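Purine nucleoside phosphorylase (Schistosoma mansoni, PDB 6BI9) probably catalyses the reversible phosphorolysis of purine nucleosides such as inosine and guanosine, releasing the free base and ribose 1-phosphate. Local coordinates at residues T116-G121 / V240-N245; G120-K125 / D217-S222. One frame throughout, in Å; residues are numbered along the deposited sequence.

Interaction 1. Residues T116-G121 / V240-N245. With DS7 (1,2,5-trimethyl-1H-pyrrole-3-carboxylic acid), chain G.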
ATOM      1  N   THR A 116      13.945 -14.770 -13.865  1.00 25.63           N
ATOM      2  CA  THR A 116      15.068 -13.875 -13.556  1.00 25.74           C
ATOM      3  C   THR A 116      14.623 -12.410 -13.512  1.00 26.16           C
ATOM      4  O   THR A 116      13.644 -12.009 -14.168  1.00 25.10           O
ATOM      5  CB  THR A 116      16.238 -14.015 -14.563  1.00 23.55           C
ATOM      6  OG1 THR A 116      15.803 -13.649 -15.883  1.00 28.45           O
ATOM      7  CG2 THR A 116      16.803 -15.438 -14.596  1.00 27.00           C
ATOM      8  N   ASN A 117      15.355 -11.599 -12.725  1.00 22.50           N
ATOM      9  CA  ASN A 117      15.119 -10.159 -12.664  1.00 20.81           C
ATOM     10  C   ASN A 117      16.414  -9.420 -12.342  1.00 24.19           C
ATOM     11  O   ASN A 117      17.440 -10.026 -12.010  1.00 23.92           O
ATOM     12  CB  ASN A 117      14.037  -9.797 -11.616  1.00 24.97           C
ATOM     13  CG  ASN A 117      14.427 -10.186 -10.184  1.00 27.66           C
ATOM     14  OD1 ASN A 117      15.427  -9.739  -9.654  1.00 28.25           O
ATOM     15  ND2 ASN A 117      13.591 -10.996  -9.538  1.00 37.23           N
ATOM     16  N   LEU A 118      16.356  -8.094 -12.512  1.00 24.62           N
ATOM     17  CA  LEU A 118      17.381  -7.172 -12.027  1.00 23.51           C
ATOM     18  C   LEU A 118      16.939  -6.505 -10.723  1.00 24.98           C
ATOM     19  O   LEU A 118      15.776  -6.110 -10.565  1.00 25.31           O
ATOM     20  CB  LEU A 118      17.677  -6.123 -13.096  1.00 27.17           C
ATOM     21  CG  LEU A 118      18.439  -6.707 -14.303  1.00 40.26           C
ATOM     22  CD1 LEU A 118      18.000  -6.041 -15.585  1.00 59.89           C
ATOM     23  CD2 LEU A 118      19.897  -6.512 -14.072  1.00 34.84           C
ATOM     24  N   ALA A 119      17.874  -6.346  -9.787  1.00 22.84           N
ATOM     25  CA  ALA A 119      17.540  -5.858  -8.453  1.00 20.93           C
ATOM     26  C   ALA A 119      18.667  -5.035  -7.848  1.00 25.40           C
ATOM     27  O   ALA A 119      19.821  -5.117  -8.281  1.00 24.48           O
ATOM     28  CB  ALA A 119      17.231  -7.030  -7.518  1.00 22.49           C
ATOM     29  N   GLY A 120      18.330  -4.264  -6.810  1.00 20.74           N
ATOM     30  CA  GLY A 120      19.340  -3.561  -6.008  1.00 23.22           C
ATOM     31  C   GLY A 120      19.755  -4.356  -4.775  1.00 23.02           C
ATOM     32  O   GLY A 120      18.945  -5.038  -4.144  1.00 24.76           O
ATOM     33  N   GLY A 121      21.051  -4.288  -4.446  1.00 22.79           N
ATOM     34  CA  GLY A 121      21.568  -4.980  -3.281  1.00 24.50           C
ATOM     35  C   GLY A 121      21.423  -4.169  -2.005  1.00 24.22           C
ATOM     36  O   GLY A 121      21.777  -2.990  -1.966  1.00 26.10           O
ATOM     37  N   VAL A 240      15.778 -15.932  -9.527  1.00 22.91           N
ATOM     38  CA  VAL A 240      17.168 -15.467  -9.377  1.00 21.51           C
ATOM     39  C   VAL A 240      17.243 -13.971  -9.697  1.00 23.21           C
ATOM     40  O   VAL A 240      16.770 -13.530 -10.755  1.00 24.69           O
ATOM     41  CB  VAL A 240      18.123 -16.258 -10.289  1.00 22.35           C
ATOM     42  CG1 VAL A 240      19.580 -15.839 -10.064  1.00 29.54           C
ATOM     43  CG2 VAL A 240      17.993 -17.776 -10.002  1.00 28.63           C
ATOM     44  N   SER A 241      17.828 -13.191  -8.785  1.00 24.02           N
ATOM     45  CA  SER A 241      18.096 -11.770  -9.026  1.00 22.86           C
ATOM     46  C   SER A 241      19.549 -11.564  -9.475  1.00 21.58           C
ATOM     47  O   SER A 241      20.474 -12.134  -8.886  1.00 26.28           O
ATOM     48  CB  SER A 241      17.835 -10.925  -7.773  1.00 23.20           C
ATOM     49  OG  SER A 241      16.456 -10.831  -7.449  1.00 24.48           O
ATOM     50  N   LEU A 242      19.742 -10.731 -10.512  1.00 22.27           N
ATOM     51  CA  LEU A 242      21.049 -10.173 -10.877  1.00 21.76           C
ATOM     52  C   LEU A 242      21.186  -8.794 -10.230  1.00 25.77           C
ATOM     53  O   LEU A 242      20.335  -7.911 -10.434  1.00 24.09           O
ATOM     54  CB  LEU A 242      21.195 -10.073 -12.403  1.00 23.32           C
ATOM     55  CG  LEU A 242      22.410  -9.293 -12.925  1.00 24.51           C
ATOM     56  CD1 LEU A 242      23.722  -9.923 -12.485  1.00 27.70           C
ATOM     57  CD2 LEU A 242      22.373  -9.208 -14.468  1.00 28.76           C
ATOM     58  N   ILE A 243      22.244  -8.606  -9.445  1.00 23.90           N
ATOM     59  CA  ILE A 243      22.426  -7.392  -8.644  1.00 26.89           C
ATOM     60  C   ILE A 243      23.068  -6.280  -9.475  1.00 24.22           C
ATOM     61  O   ILE A 243      24.190  -6.426  -9.961  1.00 24.85           O
ATOM     62  CB  ILE A 243      23.278  -7.698  -7.397  1.00 30.05           C
ATOM     63  CG1 ILE A 243      22.622  -8.792  -6.536  1.00 28.68           C
ATOM     64  CG2 ILE A 243      23.533  -6.421  -6.566  1.00 30.41           C
ATOM     65  CD1 ILE A 243      21.176  -8.447  -6.059  1.00 27.21           C
ATOM     66  N   ALA A 244      22.383  -5.126  -9.585  1.00 24.71           N
ATOM     67  CA  ALA A 244      22.904  -4.034 -10.400  1.00 25.89           C
ATOM     68  C   ALA A 244      23.883  -3.142  -9.633  1.00 24.63           C
ATOM     69  O   ALA A 244      24.771  -2.536 -10.237  1.00 27.73           O
ATOM     70  CB  ALA A 244      21.744  -3.194 -10.940  1.00 31.47           C
ATOM     71  N   ASN A 245      23.740  -3.064  -8.313  1.00 27.27           N
ATOM     72  CA  ASN A 245      24.453  -2.099  -7.485  1.00 29.01           C
ATOM     73  C   ASN A 245      24.216  -2.485  -6.035  1.00 30.77           C
ATOM     74  O   ASN A 245      23.335  -3.292  -5.738  1.00 29.08           O
ATOM     75  CB  ASN A 245      23.952  -0.670  -7.729  1.00 26.58           C
ATOM     76  CG  ASN A 245      22.510  -0.465  -7.223  1.00 32.90           C
ATOM     77  OD1 ASN A 245      21.607  -1.241  -7.549  1.00 34.45           O
ATOM     78  ND2 ASN A 245      22.300   0.564  -6.399  1.00 32.27           N
TER
HETATM   79  C7  DS7 G 306      18.851  -1.069  -8.686  0.91 44.43           C
HETATM   80  C4  DS7 G 306      13.961  -1.124  -6.828  0.91 27.09           C
HETATM   81  C5  DS7 G 306      16.606  -0.872  -7.456  0.91 39.34           C
HETATM   82  C6  DS7 G 306      17.196  -0.004  -6.363  0.91 43.07           C
HETATM   83  C3  DS7 G 306      15.273  -1.353  -7.650  0.91 32.98           C
HETATM   84  C2  DS7 G 306      15.312  -2.102  -8.865  0.91 28.04           C
HETATM   85  C1  DS7 G 306      16.627  -2.082  -9.367  0.91 36.49           C
HETATM   86  O   DS7 G 306      13.807  -0.231  -5.991  0.91 30.30           O
HETATM   87  O1  DS7 G 306      12.941  -1.803  -7.037  0.91 36.94           O
HETATM   88  N   DS7 G 306      17.424  -1.314  -8.505  0.91 41.24           N
HETATM   89  C   DS7 G 306      17.178  -2.747 -10.623  0.91 31.63           C

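Interaction 2. Residues G120-K125 / D217-S222. With DS7 (1,2,5-trimethyl-1H-pyrrole-3-carboxylic acid), chain G.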
ATOM      1  N   GLY A 120      18.330  -4.264  -6.810  1.00 20.74           N
ATOM      2  CA  GLY A 120      19.340  -3.561  -6.008  1.00 23.22           C
ATOM      3  C   GLY A 120      19.755  -4.356  -4.775  1.00 23.02           C
ATOM      4  O   GLY A 120      18.945  -5.038  -4.144  1.00 24.76           O
ATOM      5  N   GLY A 121      21.051  -4.288  -4.446  1.00 22.79           N
ATOM      6  CA  GLY A 121      21.568  -4.980  -3.281  1.00 24.50           C
ATOM      7  C   GLY A 121      21.423  -4.169  -2.005  1.00 24.22           C
ATOM      8  O   GLY A 121      21.777  -2.990  -1.966  1.00 26.10           O
ATOM      9  N   ILE A 122      20.929  -4.817  -0.957  1.00 24.37           N
ATOM     10  CA  ILE A 122      20.845  -4.232   0.386  1.00 22.23           C
ATOM     11  C   ILE A 122      21.891  -4.838   1.325  1.00 22.82           C
ATOM     12  O   ILE A 122      22.650  -4.118   1.975  1.00 29.19           O
ATOM     13  CB  ILE A 122      19.426  -4.402   0.973  1.00 22.57           C
ATOM     14  CG1 ILE A 122      18.359  -3.724   0.092  1.00 26.24           C
ATOM     15  CG2 ILE A 122      19.366  -3.860   2.385  1.00 26.99           C
ATOM     16  CD1 ILE A 122      18.455  -2.202  -0.051  1.00 26.04           C
ATOM     17  N   ASN A 123      21.952  -6.163   1.390  1.00 26.49           N
ATOM     18  CA  ASN A 123      22.944  -6.861   2.208  1.00 28.81           C
ATOM     19  C   ASN A 123      24.354  -6.398   1.849  1.00 31.05           C
ATOM     20  O   ASN A 123      24.706  -6.265   0.671  1.00 30.47           O
ATOM     21  CB  ASN A 123      22.784  -8.376   1.995  1.00 29.80           C
ATOM     22  CG  ASN A 123      23.650  -9.215   2.943  1.00 38.40           C
ATOM     23  OD1 ASN A 123      24.858  -9.053   3.001  1.00 39.52           O
ATOM     24  ND2 ASN A 123      23.018 -10.133   3.680  1.00 40.44           N
ATOM     25  N   ARG A 124      25.169  -6.137   2.868  1.00 35.94           N
ATOM     26  CA  ARG A 124      26.492  -5.596   2.584  1.00 42.45           C
ATOM     27  C   ARG A 124      27.409  -6.595   1.885  1.00 32.30           C
ATOM     28  O   ARG A 124      28.450  -6.187   1.370  1.00 36.90           O
ATOM     29  CB  ARG A 124      27.126  -5.080   3.878  1.00 69.70           C
ATOM     30  CG  ARG A 124      26.424  -3.817   4.386  1.00 94.95           C
ATOM     31  CD  ARG A 124      26.976  -3.331   5.718  1.00109.74           C
ATOM     32  NE  ARG A 124      26.305  -2.117   6.181  1.00 95.18           N
ATOM     33  CZ  ARG A 124      26.610  -0.882   5.785  1.00 72.21           C
ATOM     34  NH1 ARG A 124      27.581  -0.669   4.892  1.00 52.79           N
ATOM     35  NH2 ARG A 124      25.932   0.149   6.282  1.00 72.06           N
ATOM     36  N   LYS A 125      27.051  -7.880   1.817  1.00 40.24           N
ATOM     37  CA  LYS A 125      27.888  -8.857   1.119  1.00 48.29           C
ATOM     38  C   LYS A 125      27.686  -8.868  -0.401  1.00 40.11           C
ATOM     39  O   LYS A 125      28.447  -9.552  -1.099  1.00 41.84           O
ATOM     40  CB  LYS A 125      27.618 -10.267   1.657  1.00 65.99           C
ATOM     41  CG  LYS A 125      28.004 -10.484   3.112  1.00 83.96           C
ATOM     42  CD  LYS A 125      27.411 -11.791   3.621  1.00102.51           C
ATOM     43  CE  LYS A 125      27.432 -11.881   5.138  1.00119.12           C
ATOM     44  NZ  LYS A 125      26.705 -13.087   5.632  1.00127.72           N
ATOM     45  N   ASP A 217      17.433  -8.476   1.897  1.00 23.26           N
ATOM     46  CA  ASP A 217      18.728  -8.634   1.253  1.00 23.50           C
ATOM     47  C   ASP A 217      18.818  -7.956  -0.106  1.00 25.59           C
ATOM     48  O   ASP A 217      19.898  -7.494  -0.479  1.00 24.77           O
ATOM     49  CB  ASP A 217      19.050 -10.129   1.087  1.00 27.74           C
ATOM     50  CG  ASP A 217      19.210 -10.850   2.434  1.00 34.30           C
ATOM     51  OD1 ASP A 217      20.061 -10.427   3.240  1.00 38.07           O
ATOM     52  OD2 ASP A 217      18.472 -11.832   2.689  1.00 28.25           O
ATOM     53  N   VAL A 218      17.727  -7.932  -0.877  1.00 22.71           N
ATOM     54  CA  VAL A 218      17.680  -7.330  -2.209  1.00 21.02           C
ATOM     55  C   VAL A 218      16.308  -6.663  -2.344  1.00 21.51           C
ATOM     56  O   VAL A 218      15.358  -7.001  -1.629  1.00 22.90           O
ATOM     57  CB  VAL A 218      17.893  -8.352  -3.359  1.00 26.74           C
ATOM     58  CG1 VAL A 218      19.171  -9.177  -3.126  1.00 31.52           C
ATOM     59  CG2 VAL A 218      16.768  -9.309  -3.467  1.00 34.44           C
ATOM     60  N   VAL A 219      16.209  -5.694  -3.265  1.00 20.89           N
ATOM     61  CA  VAL A 219      14.949  -4.995  -3.557  1.00 21.60           C
ATOM     62  C   VAL A 219      14.741  -4.901  -5.072  1.00 22.55           C
ATOM     63  O   VAL A 219      15.679  -4.617  -5.837  1.00 21.09           O
ATOM     64  CB  VAL A 219      14.908  -3.589  -2.895  1.00 19.45           C
ATOM     65  CG1 VAL A 219      16.080  -2.714  -3.337  1.00 24.29           C
ATOM     66  CG2 VAL A 219      13.579  -2.862  -3.155  1.00 25.50           C
ATOM     67  N   GLY A 220      13.496  -5.133  -5.512  1.00 19.36           N
ATOM     68  CA  GLY A 220      13.153  -4.909  -6.911  1.00 19.99           C
ATOM     69  C   GLY A 220      11.664  -4.702  -7.132  1.00 18.59           C
ATOM     70  O   GLY A 220      10.870  -4.739  -6.187  1.00 20.16           O
ATOM     71  N   MET A 221      11.294  -4.509  -8.417  1.00 18.45           N
ATOM     72  CA  MET A 221       9.955  -4.065  -8.819  1.00 19.43           C
ATOM     73  C   MET A 221       9.137  -5.134  -9.566  1.00 20.00           C
ATOM     74  O   MET A 221       8.214  -4.779 -10.314  1.00 20.89           O
ATOM     75  CB  MET A 221      10.044  -2.818  -9.712  1.00 24.96           C
ATOM     76  CG  MET A 221      10.821  -1.700  -9.218  1.00 29.19           C
ATOM     77  SD  MET A 221      10.983  -0.431 -10.540  1.00 24.90           S
ATOM     78  CE  MET A 221      12.268   0.511  -9.753  1.00 28.70           C
ATOM     79  N   SER A 222       9.457  -6.415  -9.430  1.00 18.05           N
ATOM     80  CA  SER A 222       8.811  -7.457 -10.228  1.00 20.79           C
ATOM     81  C   SER A 222       8.740  -8.753  -9.415  1.00 23.01           C
ATOM     82  O   SER A 222       9.007  -8.780  -8.202  1.00 21.51           O
ATOM     83  CB  SER A 222       9.565  -7.687 -11.553  1.00 25.62           C
ATOM     84  OG  SER A 222      10.816  -8.305 -11.295  1.00 29.85           O
TER
HETATM   85  C7  DS7 G 306      18.851  -1.069  -8.686  0.91 44.43           C
HETATM   86  C4  DS7 G 306      13.961  -1.124  -6.828  0.91 27.09           C
HETATM   87  C5  DS7 G 306      16.606  -0.872  -7.456  0.91 39.34           C
HETATM   88  C6  DS7 G 306      17.196  -0.004  -6.363  0.91 43.07           C
HETATM   89  C3  DS7 G 306      15.273  -1.353  -7.650  0.91 32.98           C
HETATM   90  C2  DS7 G 306      15.312  -2.102  -8.865  0.91 28.04           C
HETATM   91  C1  DS7 G 306      16.627  -2.082  -9.367  0.91 36.49           C
HETATM   92  O   DS7 G 306      13.807  -0.231  -5.991  0.91 30.30           O
HETATM   93  O1  DS7 G 306      12.941  -1.803  -7.037  0.91 36.94           O
HETATM   94  N   DS7 G 306      17.424  -1.314  -8.505  0.91 41.24           N
HETATM   95  C   DS7 G 306      17.178  -2.747 -10.623  0.91 31.63           C

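Interaction 1. Residues T116-G121 / V240-N245
The hydroxyl OG of Ser-241 donates to Asn-117 OD1 at 2.7 Å, meeting a lone pair of the amide oxygen in its carbonyl plane. The Asn-117 amide is folded back between its own backbone N and carbonyl carbon (chi1 62°), which turns OD1 across to the neighbouring strand, while ND2 donates to Thr-223 OG1; both ends of this buried amide are thus occupied, and its rotation is fixed. Ala-119 CB packs beside the same hydroxyl, and Tyr-194 of strand 189-196 touches both Asn-117 and Ser-241. On the opposite face Leu-118 and Leu-242 run alongside each other, their CD2 atoms 3.7 Å apart; that face also carries Thr-116 and Val-240, and all four side chains pack against helix 259-283.

Parallel pairing joins the backbones, evidenced by the bonds Leu-242 N to Asn-117 O (2.8 Å) and Ala-244 N to Ala-119 O (2.9 Å). The axes of the two short segments are inclined by 42°, consistent with strong sheet twist. Gly-121 N donates to Asn-245 O at 2.8 Å, continuing the ladder past Ala-244.

At this end the bound pyrrole carboxylic acid, DS7, sits against the strands. Asn-245 OD1 lies 3.0 Å from the N-methyl carbon C7 of DS7 and finds no hydrogen-bond partner in the model, whereas Asn-245 ND2 is held by Asp-250. Gly-120 N is 3.5 Å from the ring nitrogen N of DS7. The bare CA of Gly-120 faces the methyl C6 of DS7 at 4.2 Å. The ligand's further bonds to Asn-197 and Glu-203 are consistent with the base subsite of the trimeric purine nucleoside phosphorylases, formed here at the C-terminal ends of parallel central-sheet strands.

Interaction 2. Residues G120-K125 / D217-S222
Asn-123 and Asp-217 extend in parallel fashion, amide and carboxylate planes turned 37° apart. With its CG anti to the backbone N (chi1 -172°), Asn-123 brings ND2 to Asp-217 OD1 at 3.0 Å. This bond is nearly straight and in the amide plane, but it meets the carboxylate on its anti side and well out of its plane. The other carboxylate oxygen, OD2, is held by the backbone N of Val-193, so both arms of Asp-217 are engaged. Asn-123 OD1 turns the other way and accepts from Lys-125 N at 2.8 Å, closing an Asx turn.

Asp-217 O is gripped twice, by Ile-122 N (2.9 Å) and Asn-123 N (3.1 Å), which arrive from the same face of its plane. The pair thus fastens the turn after strand 112-121 to the start of strand 218-220, which runs antiparallel to it in the central sheet. Gly-120 and Val-219 form a hydrogen-bonded pair, with Gly-120 N to Val-219 O at 2.8 Å.

The tip of Ile-122 meets a Val-219 methyl at an angle, CD1 of Ile-122 touching CG1 of Val-219 at 4.1 Å, and both side chains touch helix 205-213. Farther along, Met-221 lays CG against the carboxylate O1 of the ligand DS7 at 3.0 Å, and its side chain also packs on Phe-161 of a neighbouring subunit.

Interactions 1 and 2 pair strand 112-121 with two different neighbours of one mixed sheet, parallel 236-246 and antiparallel 218-220, and share Gly-120 and Gly-121. Both are mainly buried, but interaction 1 lies deeper, its centre about 11 Å from the chain centre against about 15 Å, while interaction 2 runs out to partly exposed polar residues at a turn. The first combines a neutral hydroxyl-amide bond with leucine packing; the second adds an amide-carboxylate bond to its backbone pairing. They also touch directly, Ile-243 CD1 lying 3.6 Å from Val-218 CG1. Both reach the bound ligand, interaction 1 through Asn-245 and interaction 2 through Gly-220 and Met-221, with Gly-120 common to the two.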